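Local structure of cysteine desulfurase (Thermococcus onnurineus, 5B89) at residues B[92-106]-B[220-233]. The protein probably catalyses the pyridoxal-phosphate-dependent removal of sulfur from L-cysteine, passing it to a sulfur carrier and releasing L-alanine. Residues are numbered along the deposited sequence; the frame is centred on the assembly and turned at random.
Sequences FIGAKFEEIVFTKNT and VNVKKLHADFLAFS. With PLP (pyridoxal-5'-phosphate), chain G.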
ATOM      1  N   PHE B  92      -6.015 -11.687  16.097  1.00 11.27           N
ATOM      2  CA  PHE B  92      -5.457 -10.678  16.969  1.00 12.13           C
ATOM      3  C   PHE B  92      -6.522  -9.675  17.449  1.00 12.70           C
ATOM      4  O   PHE B  92      -6.441  -9.254  18.525  1.00 13.87           O
ATOM      5  CB  PHE B  92      -4.317  -9.966  16.197  1.00 12.97           C
ATOM      6  CG  PHE B  92      -3.556  -8.919  16.971  1.00 12.39           C
ATOM      7  CD1 PHE B  92      -2.861  -9.245  18.087  1.00 14.37           C
ATOM      8  CD2 PHE B  92      -3.484  -7.664  16.511  1.00 15.18           C
ATOM      9  CE1 PHE B  92      -2.137  -8.297  18.755  1.00 14.64           C
ATOM     10  CE2 PHE B  92      -2.749  -6.718  17.157  1.00 15.12           C
ATOM     11  CZ  PHE B  92      -2.088  -7.038  18.279  1.00 16.18           C
ATOM     12  N   ILE B  93      -7.486  -9.372  16.594  1.00 11.13           N
ATOM     13  CA  ILE B  93      -8.543  -8.428  16.902  1.00 12.47           C
ATOM     14  C   ILE B  93      -9.922  -9.017  17.144  1.00 12.30           C
ATOM     15  O   ILE B  93     -10.837  -8.349  17.310  1.00 13.56           O
ATOM     16  CB  ILE B  93      -8.613  -7.234  15.936  1.00 12.73           C
ATOM     17  CG1 ILE B  93      -9.088  -7.669  14.566  1.00 12.91           C
ATOM     18  CG2 ILE B  93      -7.250  -6.599  15.854  1.00 12.96           C
ATOM     19  CD1 ILE B  93      -9.318  -6.527  13.612  1.00 12.84           C
ATOM     20  N   GLY B  94      -9.964 -10.317  17.138  1.00 10.60           N
ATOM     21  CA  GLY B  94     -11.253 -11.009  17.423  1.00 11.92           C
ATOM     22  C   GLY B  94     -12.179 -11.008  16.263  1.00 13.16           C
ATOM     23  O   GLY B  94     -13.460 -11.178  16.461  1.00 15.01           O
ATOM     24  N   ALA B  95     -11.752 -10.881  15.001  1.00 12.36           N
ATOM     25  CA  ALA B  95     -12.600 -10.885  13.829  1.00 12.28           C
ATOM     26  C   ALA B  95     -12.597 -12.232  13.114  1.00 10.96           C
ATOM     27  O   ALA B  95     -11.723 -13.057  13.422  1.00 13.21           O
ATOM     28  CB  ALA B  95     -12.064  -9.839  12.865  1.00 12.82           C
ATOM     29  N   LYS B  96     -13.475 -12.370  12.168  1.00 12.29           N
ATOM     30  CA  LYS B  96     -13.453 -13.529  11.260  1.00 12.54           C
ATOM     31  C   LYS B  96     -12.451 -13.201  10.147  1.00 13.34           C
ATOM     32  O   LYS B  96     -12.253 -12.015   9.772  1.00 12.02           O
ATOM     33  CB  LYS B  96     -14.792 -13.783  10.638  1.00 14.82           C
ATOM     34  CG  LYS B  96     -15.931 -14.090  11.686  1.00 18.40           C
ATOM     35  CD  LYS B  96     -17.244 -14.351  10.944  1.00 22.19           C
ATOM     36  CE  LYS B  96     -18.424 -14.692  11.884  1.00 29.24           C
ATOM     37  NZ  LYS B  96     -19.555 -15.195  11.051  1.00 34.40           N
ATOM     38  N   PHE B  97     -11.909 -14.259   9.563  1.00 12.49           N
ATOM     39  CA  PHE B  97     -11.010 -14.133   8.363  1.00 11.80           C
ATOM     40  C   PHE B  97     -11.565 -13.215   7.351  1.00 12.41           C
ATOM     41  O   PHE B  97     -10.825 -12.305   6.855  1.00 13.04           O
ATOM     42  CB  PHE B  97     -10.921 -15.557   7.772  1.00 13.13           C
ATOM     43  CG  PHE B  97     -10.011 -15.656   6.545  1.00 13.24           C
ATOM     44  CD1 PHE B  97      -8.662 -15.877   6.709  1.00 13.46           C
ATOM     45  CD2 PHE B  97     -10.526 -15.576   5.278  1.00 14.88           C
ATOM     46  CE1 PHE B  97      -7.861 -16.013   5.560  1.00 14.74           C
ATOM     47  CE2 PHE B  97      -9.694 -15.665   4.147  1.00 15.70           C
ATOM     48  CZ  PHE B  97      -8.396 -15.913   4.344  1.00 14.40           C
ATOM     49  N   GLU B  98     -12.803 -13.353   6.913  1.00 12.32           N
ATOM     50  CA  GLU B  98     -13.325 -12.608   5.829  1.00 13.10           C
ATOM     51  C   GLU B  98     -13.604 -11.103   6.050  1.00 11.79           C
ATOM     52  O   GLU B  98     -13.912 -10.398   5.134  1.00 12.45           O
ATOM     53  CB  GLU B  98     -14.599 -13.251   5.281  1.00 16.03           C
ATOM     54  CG  GLU B  98     -15.707 -13.414   6.244  1.00 19.98           C
ATOM     55  CD  GLU B  98     -15.658 -14.803   6.881  1.00 20.96           C
ATOM     56  OE1 GLU B  98     -14.617 -15.420   7.261  1.00 18.45           O
ATOM     57  OE2 GLU B  98     -16.886 -15.190   7.138  1.00 30.52           O
ATOM     58  N   GLU B  99     -13.495 -10.754   7.330  1.00 10.91           N
ATOM     59  CA  GLU B  99     -13.747  -9.364   7.713  1.00 10.94           C
ATOM     60  C   GLU B  99     -12.455  -8.503   7.675  1.00 12.49           C
ATOM     61  O   GLU B  99     -12.553  -7.300   7.991  1.00 11.78           O
ATOM     62  CB  GLU B  99     -14.317  -9.287   9.122  1.00 12.04           C
ATOM     63  CG  GLU B  99     -15.725  -9.913   9.228  1.00 12.29           C
ATOM     64  CD  GLU B  99     -16.256 -10.113  10.659  1.00 11.28           C
ATOM     65  OE1 GLU B  99     -17.525  -9.776  10.849  1.00 13.32           O
ATOM     66  OE2 GLU B  99     -15.483 -10.487  11.561  1.00 11.86           O
ATOM     67  N   ILE B 100     -11.326  -9.128   7.357  1.00 10.33           N
ATOM     68  CA  ILE B 100     -10.018  -8.414   7.309  1.00 10.13           C
ATOM     69  C   ILE B 100      -9.625  -8.035   5.907  1.00 10.28           C
ATOM     70  O   ILE B 100      -9.554  -8.950   5.053  1.00 11.41           O
ATOM     71  CB  ILE B 100      -8.925  -9.209   7.968  1.00 10.01           C
ATOM     72  CG1 ILE B 100      -9.220  -9.563   9.456  1.00 10.82           C
ATOM     73  CG2 ILE B 100      -7.561  -8.581   7.789  1.00 10.34           C
ATOM     74  CD1 ILE B 100      -9.397  -8.316  10.264  1.00 11.54           C
ATOM     75  N   VAL B 101      -9.432  -6.735   5.656  1.00  9.53           N
ATOM     76  CA  VAL B 101      -8.957  -6.232   4.347  1.00 10.20           C
ATOM     77  C   VAL B 101      -7.586  -5.599   4.591  1.00 10.19           C
ATOM     78  O   VAL B 101      -7.395  -4.794   5.506  1.00 10.33           O
ATOM     79  CB  VAL B 101      -9.916  -5.214   3.795  1.00 10.91           C
ATOM     80  CG1 VAL B 101      -9.476  -4.485   2.504  1.00 12.51           C
ATOM     81  CG2 VAL B 101     -11.328  -5.834   3.532  1.00 14.75           C
ATOM     82  N   PHE B 102      -6.610  -5.892   3.730  1.00  9.81           N
ATOM     83  CA  PHE B 102      -5.337  -5.224   3.786  1.00  9.92           C
ATOM     84  C   PHE B 102      -5.335  -3.989   2.920  1.00 10.00           C
ATOM     85  O   PHE B 102      -5.779  -3.952   1.776  1.00 10.98           O
ATOM     86  CB  PHE B 102      -4.210  -6.177   3.386  1.00  9.99           C
ATOM     87  CG  PHE B 102      -3.964  -7.278   4.372  1.00  9.42           C
ATOM     88  CD1 PHE B 102      -3.513  -6.945   5.638  1.00 10.81           C
ATOM     89  CD2 PHE B 102      -4.122  -8.630   4.071  1.00 10.45           C
ATOM     90  CE1 PHE B 102      -3.272  -7.922   6.587  1.00 11.29           C
ATOM     91  CE2 PHE B 102      -3.835  -9.597   5.021  1.00 11.89           C
ATOM     92  CZ  PHE B 102      -3.365  -9.277   6.245  1.00 11.68           C
ATOM     93  N   THR B 103      -4.755  -2.949   3.497  1.00  8.99           N
ATOM     94  CA  THR B 103      -4.580  -1.635   2.911  1.00  9.61           C
ATOM     95  C   THR B 103      -3.121  -1.203   3.071  1.00  8.98           C
ATOM     96  O   THR B 103      -2.327  -1.964   3.477  1.00  9.28           O
ATOM     97  CB  THR B 103      -5.462  -0.590   3.636  1.00 11.78           C
ATOM     98  OG1 THR B 103      -5.024  -0.472   4.973  1.00 11.48           O
ATOM     99  CG2 THR B 103      -6.895  -1.049   3.636  1.00 13.94           C
ATOM    100  N   LYS B 104      -2.816   0.046   2.748  1.00 11.17           N
ATOM    101  CA  LYS B 104      -1.429   0.495   2.912  1.00 11.78           C
ATOM    102  C   LYS B 104      -1.114   1.072   4.278  1.00 11.47           C
ATOM    103  O   LYS B 104      -0.020   1.087   4.690  1.00 12.23           O
ATOM    104  CB  LYS B 104      -0.965   1.462   1.798  1.00 15.53           C
ATOM    105  CG  LYS B 104      -1.188   2.898   2.061  1.00 19.93           C
ATOM    106  CD  LYS B 104      -0.419   3.774   1.074  1.00 18.78           C
ATOM    107  CE  LYS B 104      -1.132   3.664  -0.247  1.00 19.07           C
ATOM    108  NZ  LYS B 104      -2.588   4.046  -0.127  1.00 18.25           N
ATOM    109  N   ASN B 105      -2.141   1.543   4.945  1.00 10.11           N
ATOM    110  CA  ASN B 105      -2.020   2.179   6.251  1.00  9.72           C
ATOM    111  C   ASN B 105      -3.405   2.527   6.811  1.00  9.93           C
ATOM    112  O   ASN B 105      -4.368   2.344   6.165  1.00  9.81           O
ATOM    113  CB  ASN B 105      -1.140   3.456   6.185  1.00 10.25           C
ATOM    114  CG  ASN B 105      -1.628   4.477   5.165  1.00 10.75           C
ATOM    115  OD1 ASN B 105      -2.755   4.602   4.896  1.00 12.15           O
ATOM    116  ND2 ASN B 105      -0.689   5.173   4.591  1.00 11.44           N
ATOM    117  N   THR B 106      -3.415   3.046   8.018  1.00  9.45           N
ATOM    118  CA  THR B 106      -4.705   3.438   8.668  1.00  9.65           C
ATOM    119  C   THR B 106      -5.402   4.464   7.868  1.00 10.65           C
ATOM    120  O   THR B 106      -6.617   4.467   7.715  1.00 10.03           O
ATOM    121  CB  THR B 106      -4.477   3.944  10.083  1.00 10.80           C
ATOM    122  OG1 THR B 106      -3.981   2.902  10.929  1.00 13.04           O
ATOM    123  CG2 THR B 106      -5.680   4.516  10.697  1.00 12.25           C
ATOM    124  N   VAL B 220      -6.988  -4.765  21.599  1.00 11.59           N
ATOM    125  CA  VAL B 220      -7.869  -4.246  20.609  1.00 11.56           C
ATOM    126  C   VAL B 220      -8.768  -5.357  20.130  1.00 14.91           C
ATOM    127  O   VAL B 220      -8.250  -6.284  19.515  1.00 13.06           O
ATOM    128  CB  VAL B 220      -7.140  -3.565  19.410  1.00 11.77           C
ATOM    129  CG1 VAL B 220      -8.144  -3.206  18.312  1.00 13.03           C
ATOM    130  CG2 VAL B 220      -6.442  -2.337  19.928  1.00 12.69           C
ATOM    131  N   ASN B 221     -10.072  -5.362  20.486  1.00 12.07           N
ATOM    132  CA  ASN B 221     -10.911  -6.493  20.189  1.00 12.27           C
ATOM    133  C   ASN B 221     -12.218  -5.941  19.635  1.00 12.47           C
ATOM    134  O   ASN B 221     -12.915  -5.141  20.313  1.00 12.42           O
ATOM    135  CB  ASN B 221     -11.201  -7.275  21.451  1.00 13.74           C
ATOM    136  CG  ASN B 221     -12.066  -8.473  21.206  1.00 16.97           C
ATOM    137  OD1 ASN B 221     -13.219  -8.330  20.969  1.00 18.17           O
ATOM    138  ND2 ASN B 221     -11.455  -9.645  21.063  1.00 20.93           N
ATOM    139  N   VAL B 222     -12.591  -6.322  18.425  1.00 12.42           N
ATOM    140  CA  VAL B 222     -13.692  -5.748  17.755  1.00 12.62           C
ATOM    141  C   VAL B 222     -15.062  -5.967  18.471  1.00 14.90           C
ATOM    142  O   VAL B 222     -15.968  -5.144  18.348  1.00 14.45           O
ATOM    143  CB  VAL B 222     -13.800  -6.103  16.268  1.00 13.33           C
ATOM    144  CG1 VAL B 222     -12.564  -5.549  15.501  1.00 12.88           C
ATOM    145  CG2 VAL B 222     -13.998  -7.583  16.078  1.00 13.96           C
ATOM    146  N   LYS B 223     -15.190  -7.130  19.047  1.00 14.10           N
ATOM    147  CA  LYS B 223     -16.451  -7.495  19.827  1.00 17.36           C
ATOM    148  C   LYS B 223     -16.589  -6.595  21.094  1.00 16.26           C
ATOM    149  O   LYS B 223     -17.656  -5.927  21.279  1.00 17.91           O
ATOM    150  CB  LYS B 223     -16.384  -8.958  20.220  1.00 20.32           C
ATOM    151  CG  LYS B 223     -16.236  -9.957  19.039  1.00 29.13           C
ATOM    152  CD  LYS B 223     -15.984 -11.459  19.368  1.00 35.59           C
ATOM    153  CE  LYS B 223     -14.540 -11.980  19.061  1.00 31.62           C
ATOM    154  NZ  LYS B 223     -13.655 -12.261  20.284  1.00 38.80           N
ATOM    155  N   LYS B 224     -15.522  -6.468  21.850  1.00 14.35           N
ATOM    156  CA  LYS B 224     -15.485  -5.686  23.059  1.00 15.08           C
ATOM    157  C   LYS B 224     -15.706  -4.241  22.767  1.00 15.92           C
ATOM    158  O   LYS B 224     -16.363  -3.541  23.522  1.00 19.33           O
ATOM    159  CB  LYS B 224     -14.217  -5.832  23.835  1.00 17.84           C
ATOM    160  CG  LYS B 224     -14.002  -7.218  24.303  1.00 23.45           C
ATOM    161  CD  LYS B 224     -12.888  -7.335  25.283  1.00 28.90           C
ATOM    162  CE  LYS B 224     -12.711  -8.833  25.539  1.00 32.54           C
ATOM    163  NZ  LYS B 224     -11.594  -8.952  26.509  1.00 35.41           N
ATOM    164  N   LEU B 225     -15.205  -3.733  21.629  1.00 12.95           N
ATOM    165  CA  LEU B 225     -15.316  -2.353  21.280  1.00 13.51           C
ATOM    166  C   LEU B 225     -16.615  -2.011  20.543  1.00 13.08           C
ATOM    167  O   LEU B 225     -16.873  -0.867  20.216  1.00 14.90           O
ATOM    168  CB  LEU B 225     -14.124  -1.971  20.395  1.00 14.77           C
ATOM    169  CG  LEU B 225     -12.778  -1.997  21.093  1.00 16.18           C
ATOM    170  CD1 LEU B 225     -11.708  -1.608  20.047  1.00 18.82           C
ATOM    171  CD2 LEU B 225     -12.635  -1.186  22.413  1.00 22.46           C
ATOM    172  N   HIS B 226     -17.371  -3.060  20.190  1.00 13.77           N
ATOM    173  CA  HIS B 226     -18.572  -2.878  19.374  1.00 14.27           C
ATOM    174  C   HIS B 226     -18.359  -2.209  18.059  1.00 13.59           C
ATOM    175  O   HIS B 226     -19.138  -1.503  17.489  1.00 13.73           O
ATOM    176  CB  HIS B 226     -19.705  -2.121  20.117  1.00 16.01           C
ATOM    177  CG  HIS B 226     -19.980  -2.636  21.497  1.00 17.08           C
ATOM    178  ND1 HIS B 226     -19.501  -2.086  22.682  1.00 21.84           N
ATOM    179  CD2 HIS B 226     -20.601  -3.787  21.825  1.00 19.87           C
ATOM    180  CE1 HIS B 226     -19.906  -2.858  23.690  1.00 21.06           C
ATOM    181  NE2 HIS B 226     -20.579  -3.885  23.195  1.00 26.24           N
ATOM    182  N   ALA B 227     -17.172  -2.506  17.480  1.00 11.91           N
ATOM    183  CA  ALA B 227     -16.795  -1.922  16.201  1.00 11.56           C
ATOM    184  C   ALA B 227     -17.541  -2.519  14.985  1.00 10.32           C
ATOM    185  O   ALA B 227     -17.680  -3.692  14.885  1.00 12.31           O
ATOM    186  CB  ALA B 227     -15.247  -2.100  15.992  1.00 13.02           C
ATOM    187  N   ASP B 228     -17.951  -1.618  14.119  1.00 11.87           N
ATOM    188  CA  ASP B 228     -18.419  -1.970  12.791  1.00 11.35           C
ATOM    189  C   ASP B 228     -17.268  -1.880  11.743  1.00 12.38           C
ATOM    190  O   ASP B 228     -17.216  -2.694  10.819  1.00 13.05           O
ATOM    191  CB  ASP B 228     -19.558  -1.090  12.364  1.00 12.04           C
ATOM    192  CG  ASP B 228     -20.817  -1.310  13.302  1.00 13.03           C
ATOM    193  OD1 ASP B 228     -21.152  -2.460  13.567  1.00 15.03           O
ATOM    194  OD2 ASP B 228     -21.321  -0.243  13.684  1.00 14.93           O
ATOM    195  N   PHE B 229     -16.405  -0.888  11.916  1.00 11.08           N
ATOM    196  CA  PHE B 229     -15.178  -0.740  11.089  1.00 10.67           C
ATOM    197  C   PHE B 229     -14.116  -0.406  12.052  1.00 11.27           C
ATOM    198  O   PHE B 229     -14.298   0.343  13.027  1.00 11.12           O
ATOM    199  CB  PHE B 229     -15.352   0.337  10.067  1.00 11.64           C
ATOM    200  CG  PHE B 229     -16.434   0.050   9.070  1.00 10.70           C
ATOM    201  CD1 PHE B 229     -17.723   0.350   9.350  1.00 11.07           C
ATOM    202  CD2 PHE B 229     -16.132  -0.471   7.825  1.00 11.75           C
ATOM    203  CE1 PHE B 229     -18.713   0.068   8.409  1.00 13.48           C
ATOM    204  CE2 PHE B 229     -17.117  -0.795   6.892  1.00 11.72           C
ATOM    205  CZ  PHE B 229     -18.379  -0.497   7.186  1.00 12.32           C
ATOM    206  N   LEU B 230     -12.901  -0.904  11.732  1.00  9.73           N
ATOM    207  CA  LEU B 230     -11.715  -0.634  12.587  1.00  9.49           C
ATOM    208  C   LEU B 230     -10.482  -0.594  11.744  1.00  9.98           C
ATOM    209  O   LEU B 230     -10.378  -1.435  10.857  1.00 11.39           O
ATOM    210  CB  LEU B 230     -11.604  -1.570  13.721  1.00 10.64           C
ATOM    211  CG  LEU B 230     -10.474  -1.327  14.728  1.00 10.87           C
ATOM    212  CD1 LEU B 230     -10.866  -1.733  16.092  1.00 12.47           C
ATOM    213  CD2 LEU B 230      -9.244  -2.083  14.314  1.00 12.84           C
ATOM    214  N   ALA B 231      -9.625   0.391  11.981  1.00 10.09           N
ATOM    215  CA  ALA B 231      -8.395   0.557  11.114  1.00  9.09           C
ATOM    216  C   ALA B 231      -7.179   0.569  12.029  1.00 10.44           C
ATOM    217  O   ALA B 231      -7.222   1.098  13.140  1.00 10.60           O
ATOM    218  CB  ALA B 231      -8.488   1.897  10.410  1.00 10.67           C
ATOM    219  N   PHE B 232      -6.094  -0.055  11.602  1.00  9.19           N
ATOM    220  CA  PHE B 232      -4.789   0.102  12.236  1.00  9.54           C
ATOM    221  C   PHE B 232      -3.671  -0.034  11.241  1.00  8.83           C
ATOM    222  O   PHE B 232      -3.906  -0.405  10.111  1.00  9.50           O
ATOM    223  CB  PHE B 232      -4.622  -0.775  13.434  1.00  9.42           C
ATOM    224  CG  PHE B 232      -4.478  -2.232  13.195  1.00  9.21           C
ATOM    225  CD1 PHE B 232      -3.199  -2.769  13.056  1.00 11.71           C
ATOM    226  CD2 PHE B 232      -5.550  -3.104  13.189  1.00 10.24           C
ATOM    227  CE1 PHE B 232      -2.987  -4.086  12.942  1.00 11.35           C
ATOM    228  CE2 PHE B 232      -5.329  -4.444  13.090  1.00 10.93           C
ATOM    229  CZ  PHE B 232      -4.026  -4.958  12.925  1.00 11.08           C
ATOM    230  N   SER B 233      -2.460   0.358  11.675  1.00  9.28           N
ATOM    231  CA  SER B 233      -1.235   0.349  10.816  1.00  9.61           C
ATOM    232  C   SER B 233      -0.243  -0.652  11.299  1.00  8.99           C
ATOM    233  O   SER B 233       0.090  -0.640  12.509  1.00  9.98           O
ATOM    234  CB  SER B 233      -0.514   1.716  10.807  1.00 11.65           C
ATOM    235  OG  SER B 233      -1.384   2.712  10.152  1.00 15.57           O
TER
HETATM  236  N1  PLP G 400      -4.609   7.857  13.521  1.00 20.50           N
HETATM  237  C2  PLP G 400      -3.848   7.876  14.650  1.00 24.78           C
HETATM  238  C2A PLP G 400      -4.484   7.995  16.018  1.00 28.80           C
HETATM  239  C3  PLP G 400      -2.454   7.823  14.471  1.00 26.38           C
HETATM  240  O3  PLP G 400      -1.650   7.834  15.563  1.00 33.10           O
HETATM  241  C4  PLP G 400      -1.905   7.671  13.173  1.00 27.53           C
HETATM  242  C4A PLP G 400      -0.331   7.679  13.037  1.00 34.01           C
HETATM  243  C5  PLP G 400      -2.794   7.579  12.071  1.00 21.39           C
HETATM  244  C6  PLP G 400      -4.156   7.693  12.244  1.00 23.74           C
HETATM  245  C5A PLP G 400      -2.202   7.463  10.670  1.00 24.25           C
HETATM  246  O4P PLP G 400      -1.537   6.169  10.542  1.00 15.48           O
HETATM  247  P   PLP G 400      -0.829   5.998   9.175  1.00 12.13           P
HETATM  248  O1P PLP G 400      -0.172   4.709   9.300  1.00 15.64           O
HETATM  249  O2P PLP G 400       0.167   7.156   9.084  1.00 17.09           O
HETATM  250  O3P PLP G 400      -1.830   6.105   8.122  1.00 11.67           O
HETATM  251  O   HOH W   1      -8.478  -9.365  20.788  1.00 23.96           O
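I93 and N221 bring the two segments to 4.5 Å between their CA atoms, where helix 73-93 ends in a Schellman motif at G94. V222 N donates to I93 O at 2.9 Å and 170°, while water 1 links F92 O to N221 ND2. A second meeting, beyond strand 100-103, sets the start of helix 106-117 against S233. I93 fills the first: with CG1 between its backbone N and carbonyl carbon (chi1 70°), CD1 reaches V222 CG1 at 3.9 Å, and CG2 packs obliquely on the F232 ring, 4.0 Å from CE2. K223 bends its chain over G94, its CE near the carbonyl oxygen. At the other end S233 OG accepts from T106 N (3.0 Å) and T106 OG1 (2.7 Å) and donates to PLP O1P across a very short 2.5 Å, so three bonds fix this hydroxyl and tie the helix start to the cofactor phosphate. Replacing S233 with an alanine is likely to leave both T106 donors without this acceptor and the phosphate short of one hydrogen-bond donor. T106 CG2 lies between A231 CB and C6 of the PLP ring. N105 caps the helix through E108 N, and its ND2 reaches A286 and T288 of the second subunit. Strand 245-249 runs between strands 100-103 and 229-233, antiparallel to both; the I93 cluster packs over a face of this seven-stranded aminotransferase sheet, where A95 and V222 touch Y248.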